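Local coordinates for transcriptional activator, putative, Baf family (Campylobacter jejuni, PDB 2NRH), which probably phosphorylates pantothenate with ATP as a type III pantothenate kinase, the first step of coenzyme A biosynthesis, and forms a homodimer, at residues 26-30 with 47-51; 81-87 with 99-104; 133-139 with 150-156. The protein carries 2 engineered substitutions. All coordinates share one frame; numbering follows the deposited sequence.

Overall arrangement
The three contacts do not touch. Interactions 1 and 2 have centres about 31 Å apart, on opposite sides of the chain's centre; interaction 3 lies about 29 Å from interaction 2, centre to centre. Each of the first two belongs to a five-stranded mixed sheet of the ASKHA-type fold: interaction 1 packs two helices beside strand 4-8, and interaction 2 joins the loop leading into strand 87-92 to strand 95-102 and the turn after it. Interaction 3 folds a loop over helix 146-165 where the second subunit also packs. All are partly buried, but the chemistry differs: apolar side chains in the first, backbone hydrogen bonds in the second, aromatic rings with polar ties in the third.

Interaction 1 (26-30 with 47-51)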
ATOM      1  N   ILE B  26      15.652 -12.152  16.042  1.00 54.30           N
ATOM      2  CA  ILE B  26      15.525 -13.604  15.987  1.00 55.29           C
ATOM      3  C   ILE B  26      16.804 -14.357  16.391  1.00 54.96           C
ATOM      4  O   ILE B  26      16.703 -15.339  17.103  1.00 54.51           O
ATOM      5  CB  ILE B  26      14.871 -14.162  14.636  1.00 56.28           C
ATOM      6  CG1 ILE B  26      13.421 -13.618  14.414  1.00 56.19           C
ATOM      7  CG2 ILE B  26      14.815 -15.711  14.636  1.00 55.21           C
ATOM      8  CD1 ILE B  26      12.590 -13.536  15.690  1.00 54.52           C
ATOM      9  N   ASP B  27      17.970 -13.880  15.947  1.00 54.86           N
ATOM     10  CA  ASP B  27      19.268 -14.316  16.448  1.00 54.26           C
ATOM     11  C   ASP B  27      19.348 -14.229  17.975  1.00 53.51           C
ATOM     12  O   ASP B  27      19.681 -15.218  18.657  1.00 53.77           O
ATOM     13  CB  ASP B  27      20.382 -13.470  15.825  1.00 55.12           C
ATOM     14  CG  ASP B  27      20.561 -13.725  14.307  1.00 59.34           C
ATOM     15  OD1 ASP B  27      20.074 -14.780  13.813  1.00 58.27           O
ATOM     16  OD2 ASP B  27      21.194 -12.863  13.603  1.00 62.83           O
ATOM     17  N   GLN B  28      19.005 -13.068  18.529  1.00 53.19           N
ATOM     18  CA  GLN B  28      18.936 -12.898  19.986  1.00 52.26           C
ATOM     19  C   GLN B  28      17.976 -13.908  20.607  1.00 53.93           C
ATOM     20  O   GLN B  28      18.249 -14.487  21.691  1.00 53.87           O
ATOM     21  CB  GLN B  28      18.586 -11.450  20.378  1.00 51.58           C
ATOM     22  CG  GLN B  28      19.776 -10.436  20.100  1.00 50.63           C
ATOM     23  CD  GLN B  28      19.339  -9.012  19.896  1.00 52.12           C
ATOM     24  OE1 GLN B  28      18.141  -8.684  19.926  1.00 54.64           O
ATOM     25  NE2 GLN B  28      20.310  -8.132  19.667  1.00 49.21           N
ATOM     26  N   PHE B  29      16.848 -14.144  19.925  1.00 53.89           N
ATOM     27  CA  PHE B  29      15.840 -14.976  20.508  1.00 53.75           C
ATOM     28  C   PHE B  29      16.374 -16.441  20.592  1.00 54.24           C
ATOM     29  O   PHE B  29      16.143 -17.186  21.568  1.00 52.80           O
ATOM     30  CB  PHE B  29      14.536 -14.923  19.684  1.00 52.78           C
ATOM     31  CG  PHE B  29      13.535 -16.010  20.084  1.00 49.95           C
ATOM     32  CD1 PHE B  29      12.769 -15.867  21.224  1.00 46.21           C
ATOM     33  CD2 PHE B  29      13.418 -17.163  19.343  1.00 46.93           C
ATOM     34  CE1 PHE B  29      11.879 -16.826  21.606  1.00 47.20           C
ATOM     35  CE2 PHE B  29      12.503 -18.179  19.727  1.00 51.23           C
ATOM     36  CZ  PHE B  29      11.753 -18.016  20.847  1.00 49.76           C
ATOM     37  N   LEU B  30      17.080 -16.836  19.557  1.00 54.73           N
ATOM     38  CA  LEU B  30      17.548 -18.200  19.496  1.00 58.12           C
ATOM     39  C   LEU B  30      18.589 -18.539  20.610  1.00 59.69           C
ATOM     40  O   LEU B  30      18.748 -19.707  20.976  1.00 60.41           O
ATOM     41  CB  LEU B  30      18.070 -18.501  18.076  1.00 57.41           C
ATOM     42  CG  LEU B  30      16.979 -18.490  16.989  1.00 57.20           C
ATOM     43  CD1 LEU B  30      17.557 -18.435  15.577  1.00 58.26           C
ATOM     44  CD2 LEU B  30      16.064 -19.687  17.131  1.00 60.31           C
ATOM     45  N   LEU B  47      10.473 -21.385  13.372  1.00 52.44           N
ATOM     46  CA  LEU B  47      10.924 -21.545  14.741  1.00 54.04           C
ATOM     47  C   LEU B  47      10.169 -22.612  15.464  1.00 55.04           C
ATOM     48  O   LEU B  47      10.384 -22.820  16.667  1.00 54.76           O
ATOM     49  CB  LEU B  47      10.880 -20.229  15.565  1.00 53.79           C
ATOM     50  CG  LEU B  47      11.655 -18.944  15.185  1.00 55.33           C
ATOM     51  CD1 LEU B  47      11.382 -17.863  16.183  1.00 51.54           C
ATOM     52  CD2 LEU B  47      13.161 -19.131  15.004  1.00 57.43           C
ATOM     53  N   LYS B  48       9.262 -23.267  14.752  1.00 57.14           N
ATOM     54  CA  LYS B  48       8.456 -24.332  15.339  1.00 59.72           C
ATOM     55  C   LYS B  48       9.223 -25.540  15.976  1.00 61.03           C
ATOM     56  O   LYS B  48       8.898 -25.953  17.080  1.00 62.01           O
ATOM     57  CB  LYS B  48       7.380 -24.771  14.364  1.00 60.50           C
ATOM     58  CG  LYS B  48       6.282 -23.716  14.188  1.00 60.30           C
ATOM     59  CD  LYS B  48       5.128 -24.307  13.392  1.00 66.70           C
ATOM     60  CE  LYS B  48       4.162 -23.249  12.740  1.00 67.79           C
ATOM     61  NZ  LYS B  48       3.845 -21.993  13.504  1.00 70.12           N
ATOM     62  N   GLU B  49      10.252 -26.061  15.304  1.00 61.64           N
ATOM     63  CA  GLU B  49      11.109 -27.122  15.836  1.00 62.18           C
ATOM     64  C   GLU B  49      11.874 -26.652  17.086  1.00 61.32           C
ATOM     65  O   GLU B  49      11.956 -27.329  18.121  1.00 59.09           O
ATOM     66  CB  GLU B  49      12.126 -27.496  14.760  1.00 63.41           C
ATOM     67  CG  GLU B  49      11.998 -28.905  14.172  1.00 70.01           C
ATOM     68  CD  GLU B  49      13.092 -29.864  14.689  1.00 77.67           C
ATOM     69  OE1 GLU B  49      13.157 -30.095  15.925  1.00 80.03           O
ATOM     70  OE2 GLU B  49      13.868 -30.403  13.851  1.00 81.21           O
ATOM     71  N   HIS B  50      12.474 -25.479  16.953  1.00 60.25           N
ATOM     72  CA  HIS B  50      13.184 -24.900  18.052  1.00 59.96           C
ATOM     73  C   HIS B  50      12.330 -24.781  19.288  1.00 59.32           C
ATOM     74  O   HIS B  50      12.780 -25.085  20.367  1.00 59.74           O
ATOM     75  CB  HIS B  50      13.755 -23.537  17.696  1.00 59.12           C
ATOM     76  CG  HIS B  50      14.440 -22.878  18.854  1.00 60.57           C
ATOM     77  ND1 HIS B  50      15.740 -23.167  19.207  1.00 59.49           N
ATOM     78  CD2 HIS B  50      13.986 -21.981  19.769  1.00 60.67           C
ATOM     79  CE1 HIS B  50      16.072 -22.440  20.264  1.00 63.10           C
ATOM     80  NE2 HIS B  50      15.027 -21.707  20.620  1.00 60.99           N
ATOM     81  N   LEU B  51      11.102 -24.321  19.130  1.00 60.39           N
ATOM     82  CA  LEU B  51      10.241 -24.057  20.286  1.00 61.74           C
ATOM     83  C   LEU B  51       9.886 -25.344  20.979  1.00 63.04           C
ATOM     84  O   LEU B  51       9.857 -25.373  22.208  1.00 63.41           O
ATOM     85  CB  LEU B  51       8.986 -23.291  19.892  1.00 61.32           C
ATOM     86  CG  LEU B  51       9.251 -21.825  19.491  1.00 61.90           C
ATOM     87  CD1 LEU B  51       8.137 -21.349  18.609  1.00 59.37           C
ATOM     88  CD2 LEU B  51       9.396 -20.949  20.699  1.00 61.41           C
TER
HETATM   89  O   HOH W   1      14.882 -19.497  22.637  1.00 64.58           O
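Leu30 and His50 meet by a CH-pi contact: the CD2 methyl of Leu30 sits 3.9 Å from the centroid of the His50 ring, only 5° off the ring normal. The same methyl also touches Leu47 CD2 at 3.6 Å. Leu47, just ahead of helix 48-53, points toward helix 26-30 and divides its two methyls, CD2 going to Leu30 and to Ile26 CG2, CD1 to Phe29 CE2 at 3.7 Å. The Phe29 ring is carried across by a first torsion of 168°, which sets CG opposite the backbone N. At the edge of this ring, near its plane, lies Leu51 CD2, 3.8 Å from CZ. Phe29 and His50 also approach, their planes inclined at 65°. His50 too has CG anti to N, which brings the imidazole with one face against the Leu30 methyl and its NE2 to a water 3.0 Å away; that water donates to Phe29 O at 2.8 Å. On the sheet side, Phe29, Leu47 and Leu51 all touch Ile8 of strand 4-8, a residue of the predicted ATP site. With no direct hydrogen bond, the two segments are joined by apolar side chains, and the imidazole offers an apolar face to Leu30 and, at its edge, a nitrogen to the water.

Interaction 2 (81-87 with 99-104); sequences CYTIEDG and DIISNS
Gly87 and Ile101 form an antiparallel hydrogen-bonded pair at the open end of the beta hairpin of strands 87-92 and 95-102, where the loop after helix 75-81 enters it; the pairing continues at Val89 and Asp99. Ile101 N bonds to Gly87 O at 2.8 Å, and Gly87 N to Ile101 O at 2.9 Å. A CB on Gly87 would press against the carbonyl O of Asp86 and be crowded by Ile84 CG2. The close packing is built on the Ile101 side chain. Its CD1 lies 3.6 Å from Cys81 CB and meets SG too; its CG2 turns to the backbone, 3.4 Å from Glu85 O. Cys81 SG also touches Asp99 CB. Phe66 packs on both Cys81 and Ile101, and the Asp99 carboxylate points on to His106 and to a salt bridge with Arg77, a predicted substrate-binding residue.

Toward the turn the contact thins into exposed residues, held mainly by polar bonds. Ser104 N donates to Glu85 O over 2.7 Å, nearly straight at 171°. Asp86 CB leads away from the strand, but the carboxylate bends back, CG beside the backbone N (chi1 -62°), and OD1 takes the N-H of Asn103 at 2.8 Å from above the carboxylate plane, a more bent bond. The Glu85 and Ser104 side chains only brush each other, CG to OG at 4.0 Å. Thus apolar contacts pack the end near Arg77 of the predicted substrate site, while at the solvent end backbone N-H groups of the turn are held by a carbonyl and a carboxylate, a charge that probably strengthens its bond to Asn103.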
ATOM      1  N   CYS B  81      -7.329  -9.428  18.841  1.00 51.19           N
ATOM      2  CA  CYS B  81      -8.793  -9.296  18.829  1.00 52.36           C
ATOM      3  C   CYS B  81      -9.454  -9.844  20.091  1.00 53.25           C
ATOM      4  O   CYS B  81     -10.626  -9.599  20.349  1.00 54.12           O
ATOM      5  CB  CYS B  81      -9.407  -9.995  17.613  1.00 50.53           C
ATOM      6  SG  CYS B  81      -9.038  -9.122  16.099  1.00 48.44           S
ATOM      7  N   TYR B  82      -8.708 -10.630  20.833  1.00 54.05           N
ATOM      8  CA  TYR B  82      -9.301 -11.511  21.796  1.00 55.70           C
ATOM      9  C   TYR B  82      -9.991 -10.785  22.974  1.00 57.04           C
ATOM     10  O   TYR B  82     -10.986 -11.305  23.491  1.00 58.01           O
ATOM     11  CB  TYR B  82      -8.240 -12.446  22.358  1.00 55.77           C
ATOM     12  CG  TYR B  82      -8.807 -13.725  22.924  1.00 56.96           C
ATOM     13  CD1 TYR B  82      -9.667 -14.518  22.163  1.00 55.55           C
ATOM     14  CD2 TYR B  82      -8.490 -14.148  24.209  1.00 57.68           C
ATOM     15  CE1 TYR B  82     -10.182 -15.679  22.646  1.00 56.09           C
ATOM     16  CE2 TYR B  82      -9.011 -15.346  24.700  1.00 56.16           C
ATOM     17  CZ  TYR B  82      -9.844 -16.093  23.896  1.00 56.24           C
ATOM     18  OH  TYR B  82     -10.345 -17.288  24.326  1.00 60.55           O
ATOM     19  N   THR B  83      -9.449  -9.649  23.452  1.00 56.55           N
ATOM     20  CA  THR B  83     -10.078  -8.974  24.620  1.00 56.34           C
ATOM     21  C   THR B  83     -11.171  -7.979  24.161  1.00 56.07           C
ATOM     22  O   THR B  83     -11.718  -7.218  24.954  1.00 55.57           O
ATOM     23  CB  THR B  83      -9.074  -8.250  25.481  1.00 54.91           C
ATOM     24  OG1 THR B  83      -8.368  -7.312  24.669  1.00 56.50           O
ATOM     25  CG2 THR B  83      -8.118  -9.199  26.076  1.00 57.72           C
ATOM     26  N   ILE B  84     -11.478  -8.014  22.870  1.00 56.23           N
ATOM     27  CA  ILE B  84     -12.425  -7.076  22.246  1.00 56.71           C
ATOM     28  C   ILE B  84     -13.731  -7.771  21.859  1.00 57.37           C
ATOM     29  O   ILE B  84     -13.724  -8.824  21.240  1.00 56.70           O
ATOM     30  CB  ILE B  84     -11.702  -6.270  21.076  1.00 56.23           C
ATOM     31  CG1 ILE B  84     -10.749  -5.250  21.735  1.00 56.70           C
ATOM     32  CG2 ILE B  84     -12.679  -5.525  20.156  1.00 53.82           C
ATOM     33  CD1 ILE B  84      -9.405  -5.246  21.205  1.00 56.03           C
ATOM     34  N   GLU B  85     -14.841  -7.172  22.282  1.00 59.10           N
ATOM     35  CA  GLU B  85     -16.199  -7.680  22.057  1.00 60.94           C
ATOM     36  C   GLU B  85     -16.766  -7.112  20.792  1.00 59.05           C
ATOM     37  O   GLU B  85     -17.464  -7.790  20.075  1.00 59.16           O
ATOM     38  CB  GLU B  85     -17.116  -7.307  23.244  1.00 60.86           C
ATOM     39  CG  GLU B  85     -16.982  -8.253  24.536  1.00 65.88           C
ATOM     40  CD  GLU B  85     -17.394  -7.566  25.904  1.00 66.51           C
ATOM     41  OE1 GLU B  85     -18.131  -6.517  25.947  1.00 70.68           O
ATOM     42  OE2 GLU B  85     -16.936  -8.081  26.950  1.00 73.50           O
ATOM     43  N   ASP B  86     -16.504  -5.839  20.556  1.00 59.47           N
ATOM     44  CA  ASP B  86     -16.997  -5.108  19.394  1.00 60.49           C
ATOM     45  C   ASP B  86     -15.936  -4.096  19.111  1.00 60.15           C
ATOM     46  O   ASP B  86     -15.434  -3.477  20.064  1.00 60.64           O
ATOM     47  CB  ASP B  86     -18.275  -4.328  19.705  1.00 60.93           C
ATOM     48  CG  ASP B  86     -19.399  -5.226  20.104  1.00 64.32           C
ATOM     49  OD1 ASP B  86     -20.028  -5.791  19.178  1.00 65.83           O
ATOM     50  OD2 ASP B  86     -19.612  -5.389  21.342  1.00 66.25           O
ATOM     51  N   GLY B  87     -15.605  -3.937  17.828  1.00 58.64           N
ATOM     52  CA  GLY B  87     -14.609  -2.976  17.418  1.00 58.68           C
ATOM     53  C   GLY B  87     -13.753  -3.352  16.210  1.00 58.00           C
ATOM     54  O   GLY B  87     -13.847  -4.461  15.650  1.00 57.84           O
ATOM     55  N   ASP B  99      -8.855  -5.924  11.497  1.00 51.93           N
ATOM     56  CA  ASP B  99      -9.855  -6.983  11.768  1.00 52.48           C
ATOM     57  C   ASP B  99     -11.134  -6.429  12.410  1.00 53.57           C
ATOM     58  O   ASP B  99     -11.112  -5.522  13.257  1.00 53.22           O
ATOM     59  CB  ASP B  99      -9.244  -8.073  12.640  1.00 52.11           C
ATOM     60  CG  ASP B  99      -8.228  -8.947  11.874  1.00 54.28           C
ATOM     61  OD1 ASP B  99      -8.687  -9.730  10.995  1.00 50.46           O
ATOM     62  OD2 ASP B  99      -6.990  -8.840  12.166  1.00 50.04           O
ATOM     63  N   ILE B 100     -12.257  -7.005  12.030  1.00 55.40           N
ATOM     64  CA  ILE B 100     -13.542  -6.483  12.481  1.00 55.84           C
ATOM     65  C   ILE B 100     -14.274  -7.429  13.410  1.00 56.96           C
ATOM     66  O   ILE B 100     -14.593  -8.551  13.029  1.00 56.79           O
ATOM     67  CB  ILE B 100     -14.431  -6.032  11.283  1.00 56.78           C
ATOM     68  CG1 ILE B 100     -13.707  -4.920  10.459  1.00 55.35           C
ATOM     69  CG2 ILE B 100     -15.782  -5.488  11.805  1.00 55.11           C
ATOM     70  CD1 ILE B 100     -12.569  -5.383   9.577  1.00 53.53           C
ATOM     71  N   ILE B 101     -14.509  -6.965  14.645  1.00 57.51           N
ATOM     72  CA  ILE B 101     -15.219  -7.731  15.662  1.00 57.66           C
ATOM     73  C   ILE B 101     -16.615  -7.131  15.964  1.00 58.37           C
ATOM     74  O   ILE B 101     -16.824  -5.897  16.089  1.00 57.42           O
ATOM     75  CB  ILE B 101     -14.385  -7.864  16.967  1.00 58.16           C
ATOM     76  CG1 ILE B 101     -12.889  -8.192  16.654  1.00 58.72           C
ATOM     77  CG2 ILE B 101     -15.007  -8.893  17.950  1.00 57.10           C
ATOM     78  CD1 ILE B 101     -12.606  -9.578  16.021  1.00 52.12           C
ATOM     79  N   SER B 102     -17.586  -8.031  16.041  1.00 58.56           N
ATOM     80  CA  SER B 102     -18.939  -7.646  16.356  1.00 58.52           C
ATOM     81  C   SER B 102     -19.482  -8.746  17.186  1.00 58.13           C
ATOM     82  O   SER B 102     -19.640  -9.855  16.719  1.00 56.76           O
ATOM     83  CB  SER B 102     -19.792  -7.472  15.124  1.00 59.13           C
ATOM     84  OG  SER B 102     -21.120  -7.161  15.527  1.00 62.17           O
ATOM     85  N   ASN B 103     -19.685  -8.447  18.463  1.00 57.88           N
ATOM     86  CA  ASN B 103     -20.338  -9.389  19.296  1.00 58.25           C
ATOM     87  C   ASN B 103     -19.495 -10.632  19.545  1.00 57.73           C
ATOM     88  O   ASN B 103     -20.017 -11.766  19.609  1.00 56.63           O
ATOM     89  CB  ASN B 103     -21.700  -9.744  18.701  1.00 59.65           C
ATOM     90  CG  ASN B 103     -22.774  -9.732  19.732  1.00 62.29           C
ATOM     91  OD1 ASN B 103     -23.180 -10.783  20.224  1.00 68.57           O
ATOM     92  ND2 ASN B 103     -23.176  -8.543  20.142  1.00 65.30           N
ATOM     93  N   SER B 104     -18.196 -10.388  19.736  1.00 56.41           N
ATOM     94  CA  SER B 104     -17.246 -11.432  19.896  1.00 56.79           C
ATOM     95  C   SER B 104     -17.206 -12.347  18.665  1.00 55.62           C
ATOM     96  O   SER B 104     -16.810 -13.518  18.798  1.00 57.11           O
ATOM     97  CB  SER B 104     -17.576 -12.293  21.169  1.00 57.03           C
ATOM     98  OG  SER B 104     -17.390 -11.603  22.404  1.00 59.90           O
TER

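Interaction 3 (133-139 with 150-156)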
ATOM      1  N   PHE B 133       9.004  10.148   4.207  1.00 59.61           N
ATOM      2  CA  PHE B 133       7.629  10.671   4.321  1.00 60.73           C
ATOM      3  C   PHE B 133       7.484  11.867   5.283  1.00 60.90           C
ATOM      4  O   PHE B 133       8.151  11.940   6.320  1.00 61.34           O
ATOM      5  CB  PHE B 133       6.573   9.630   4.782  1.00 59.64           C
ATOM      6  CG  PHE B 133       6.416   8.440   3.908  1.00 60.94           C
ATOM      7  CD1 PHE B 133       6.744   8.465   2.546  1.00 61.12           C
ATOM      8  CD2 PHE B 133       5.960   7.232   4.469  1.00 63.21           C
ATOM      9  CE1 PHE B 133       6.607   7.341   1.764  1.00 58.42           C
ATOM     10  CE2 PHE B 133       5.833   6.076   3.692  1.00 60.14           C
ATOM     11  CZ  PHE B 133       6.139   6.140   2.333  1.00 61.32           C
ATOM     12  N   ASN B 134       6.546  12.749   4.975  1.00 60.98           N
ATOM     13  CA  ASN B 134       6.147  13.802   5.907  1.00 61.84           C
ATOM     14  C   ASN B 134       4.987  13.327   6.794  1.00 62.75           C
ATOM     15  O   ASN B 134       3.848  13.276   6.356  1.00 62.39           O
ATOM     16  CB  ASN B 134       5.833  15.084   5.128  1.00 60.74           C
ATOM     17  CG  ASN B 134       5.279  16.208   6.006  1.00 61.12           C
ATOM     18  OD1 ASN B 134       5.384  16.185   7.247  1.00 60.02           O
ATOM     19  ND2 ASN B 134       4.693  17.216   5.349  1.00 55.58           N
ATOM     20  N   THR B 135       5.288  12.974   8.045  1.00 64.78           N
ATOM     21  CA  THR B 135       4.253  12.467   8.977  1.00 67.74           C
ATOM     22  C   THR B 135       3.217  13.529   9.355  1.00 68.88           C
ATOM     23  O   THR B 135       2.146  13.226   9.909  1.00 69.11           O
ATOM     24  CB  THR B 135       4.855  11.972  10.293  1.00 67.33           C
ATOM     25  OG1 THR B 135       5.500  13.076  10.930  1.00 69.76           O
ATOM     26  CG2 THR B 135       5.846  10.885  10.044  1.00 66.71           C
ATOM     27  N   GLN B 136       3.574  14.772   9.065  1.00 70.62           N
ATOM     28  CA  GLN B 136       2.789  15.948   9.426  1.00 72.01           C
ATOM     29  C   GLN B 136       2.118  16.499   8.198  1.00 71.96           C
ATOM     30  O   GLN B 136       1.613  17.616   8.236  1.00 72.56           O
ATOM     31  CB  GLN B 136       3.688  17.000  10.084  1.00 71.96           C
ATOM     32  CG  GLN B 136       4.405  16.473  11.361  1.00 74.57           C
ATOM     33  CD  GLN B 136       3.430  15.929  12.459  1.00 78.24           C
ATOM     34  OE1 GLN B 136       2.510  16.630  12.904  1.00 79.89           O
ATOM     35  NE2 GLN B 136       3.653  14.685  12.891  1.00 78.23           N
ATOM     36  N   VAL B 137       2.102  15.697   7.122  1.00 71.45           N
ATOM     37  CA  VAL B 137       1.320  16.009   5.917  1.00 70.67           C
ATOM     38  C   VAL B 137      -0.171  16.112   6.282  1.00 70.80           C
ATOM     39  O   VAL B 137      -0.687  15.345   7.102  1.00 71.06           O
ATOM     40  CB  VAL B 137       1.561  14.977   4.753  1.00 70.67           C
ATOM     41  CG1 VAL B 137       0.790  13.663   4.968  1.00 69.53           C
ATOM     42  CG2 VAL B 137       1.215  15.572   3.385  1.00 70.16           C
ATOM     43  N   SER B 138      -0.841  17.088   5.686  1.00 70.85           N
ATOM     44  CA  SER B 138      -2.266  17.264   5.862  1.00 71.08           C
ATOM     45  C   SER B 138      -3.082  16.292   4.972  1.00 71.12           C
ATOM     46  O   SER B 138      -2.723  16.029   3.824  1.00 69.66           O
ATOM     47  CB  SER B 138      -2.643  18.720   5.545  1.00 70.68           C
ATOM     48  OG  SER B 138      -3.929  18.788   4.951  1.00 70.59           O
ATOM     49  N   LEU B 139      -4.207  15.818   5.495  1.00 71.59           N
ATOM     50  CA  LEU B 139      -5.037  14.886   4.754  1.00 72.47           C
ATOM     51  C   LEU B 139      -6.187  15.561   4.047  1.00 73.26           C
ATOM     52  O   LEU B 139      -6.811  14.998   3.154  1.00 73.70           O
ATOM     53  CB  LEU B 139      -5.502  13.750   5.664  1.00 71.93           C
ATOM     54  CG  LEU B 139      -4.614  12.485   5.578  1.00 73.20           C
ATOM     55  CD1 LEU B 139      -3.133  12.683   5.223  1.00 69.09           C
ATOM     56  CD2 LEU B 139      -4.741  11.625   6.821  1.00 72.92           C
ATOM     57  N   LEU B 150       3.609  11.219  -1.879  1.00 52.84           N
ATOM     58  CA  LEU B 150       3.831   9.924  -1.249  1.00 53.76           C
ATOM     59  C   LEU B 150       3.195   9.779   0.130  1.00 55.07           C
ATOM     60  O   LEU B 150       2.508   8.765   0.434  1.00 54.56           O
ATOM     61  CB  LEU B 150       5.338   9.647  -1.161  1.00 52.45           C
ATOM     62  CG  LEU B 150       6.089   9.664  -2.522  1.00 53.38           C
ATOM     63  CD1 LEU B 150       7.610   9.667  -2.332  1.00 56.22           C
ATOM     64  CD2 LEU B 150       5.675   8.585  -3.562  1.00 47.98           C
ATOM     65  N   SER B 151       3.431  10.770   0.992  1.00 54.88           N
ATOM     66  CA  SER B 151       2.940  10.666   2.359  1.00 55.05           C
ATOM     67  C   SER B 151       1.449  10.643   2.379  1.00 56.17           C
ATOM     68  O   SER B 151       0.861   9.948   3.195  1.00 56.53           O
ATOM     69  CB  SER B 151       3.466  11.781   3.231  1.00 54.38           C
ATOM     70  OG  SER B 151       4.822  11.927   2.927  1.00 52.20           O
ATOM     71  N   TYR B 152       0.833  11.379   1.447  1.00 57.35           N
ATOM     72  CA  TYR B 152      -0.609  11.469   1.366  1.00 56.31           C
ATOM     73  C   TYR B 152      -1.175  10.151   0.838  1.00 56.26           C
ATOM     74  O   TYR B 152      -2.155   9.617   1.370  1.00 55.52           O
ATOM     75  CB  TYR B 152      -0.997  12.616   0.465  1.00 56.76           C
ATOM     76  CG  TYR B 152      -2.507  12.803   0.258  1.00 58.37           C
ATOM     77  CD1 TYR B 152      -3.213  13.841   0.905  1.00 58.30           C
ATOM     78  CD2 TYR B 152      -3.217  11.963  -0.613  1.00 57.13           C
ATOM     79  CE1 TYR B 152      -4.606  14.024   0.675  1.00 58.20           C
ATOM     80  CE2 TYR B 152      -4.582  12.134  -0.856  1.00 56.94           C
ATOM     81  CZ  TYR B 152      -5.268  13.166  -0.204  1.00 59.38           C
ATOM     82  OH  TYR B 152      -6.619  13.300  -0.471  1.00 61.28           O
ATOM     83  N   GLY B 153      -0.537   9.640  -0.208  1.00 55.36           N
ATOM     84  CA  GLY B 153      -0.974   8.415  -0.834  1.00 54.76           C
ATOM     85  C   GLY B 153      -1.066   7.330   0.234  1.00 53.13           C
ATOM     86  O   GLY B 153      -2.096   6.708   0.395  1.00 52.84           O
ATOM     87  N   VAL B 154       0.013   7.159   0.973  1.00 51.88           N
ATOM     88  CA  VAL B 154       0.125   6.151   1.992  1.00 52.81           C
ATOM     89  C   VAL B 154      -0.844   6.453   3.110  1.00 53.57           C
ATOM     90  O   VAL B 154      -1.751   5.634   3.384  1.00 54.42           O
ATOM     91  CB  VAL B 154       1.606   6.015   2.505  1.00 52.20           C
ATOM     92  CG1 VAL B 154       1.731   5.171   3.769  1.00 52.77           C
ATOM     93  CG2 VAL B 154       2.466   5.467   1.412  1.00 52.97           C
ATOM     94  N   PHE B 155      -0.663   7.592   3.770  1.00 53.55           N
ATOM     95  CA  PHE B 155      -1.365   7.768   5.024  1.00 55.61           C
ATOM     96  C   PHE B 155      -2.878   7.918   4.843  1.00 56.25           C
ATOM     97  O   PHE B 155      -3.666   7.450   5.678  1.00 57.30           O
ATOM     98  CB  PHE B 155      -0.809   8.920   5.856  1.00 56.13           C
ATOM     99  CG  PHE B 155       0.637   8.774   6.232  1.00 58.47           C
ATOM    100  CD1 PHE B 155       1.222   7.524   6.376  1.00 59.66           C
ATOM    101  CD2 PHE B 155       1.418   9.920   6.459  1.00 61.25           C
ATOM    102  CE1 PHE B 155       2.580   7.400   6.717  1.00 64.17           C
ATOM    103  CE2 PHE B 155       2.771   9.820   6.801  1.00 63.10           C
ATOM    104  CZ  PHE B 155       3.361   8.548   6.938  1.00 62.92           C
ATOM    105  N   LYS B 156      -3.289   8.567   3.760  1.00 56.94           N
ATOM    106  CA  LYS B 156      -4.718   8.736   3.525  1.00 57.19           C
ATOM    107  C   LYS B 156      -5.416   7.487   3.077  1.00 55.88           C
ATOM    108  O   LYS B 156      -6.600   7.310   3.411  1.00 56.79           O
ATOM    109  CB  LYS B 156      -5.049   9.877   2.556  1.00 57.27           C
ATOM    110  CG  LYS B 156      -6.277  10.640   3.102  1.00 60.18           C
ATOM    111  CD  LYS B 156      -7.187  11.223   2.084  1.00 60.91           C
ATOM    112  CE  LYS B 156      -8.216  12.061   2.823  1.00 64.24           C
ATOM    113  NZ  LYS B 156      -8.962  12.962   1.851  1.00 68.03           N
TER
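The rings of Phe133 and Phe155 stand almost perpendicular, planes at 89° and centroids 5.7 Å apart, in an oblique pair. Through it the loop 133-139, with a type I turn begun by an Asx turn at Asn134, lies on helix 146-165 of the ASKHA-type fold. At the edge of the Phe155 ring, near its plane, are Asn134 O and Val137 CG1; Phe180 meets this ring edge-to-face. Tyr152 has Lys156 CB over the centre of one face and Ser138 O at its edge, 3.7 Å from CD1. Phe133 also sets its CE1 against Leu150 CB and its CZ 3.8 Å from Val154 CG2, with Tyr122 of helix 115-125 packing on all three residues.

After Phe133 the type I turn runs from Asn134 to Val137, and Asn134 OD1 accepts from Gln136 N. Asn134 ND2 bonds to Asp148, tying the turn to the helix a second time. The first tie is Asn134 N to Ser151 OG, 2.8 Å; that hydroxyl, set beside its own backbone N (chi1 -43°), also bonds to Met147 O. Val137 packs CG1 onto Ser151 CB at 3.7 Å.

At the other end Leu139 lies alongside Lys156 and runs the opposite way, CG to CG 3.5 Å. The second subunit joins here: its Phe110 meets the Tyr152 ring, its Leu161 packs on Tyr152 and Lys156, and its Asp164 makes a salt bridge with the ammonium of Lys156. Within the chain Lys156 NZ makes weak hydrogen bonds to Tyr152 OH and, at 3.2 Å, to Leu139 O.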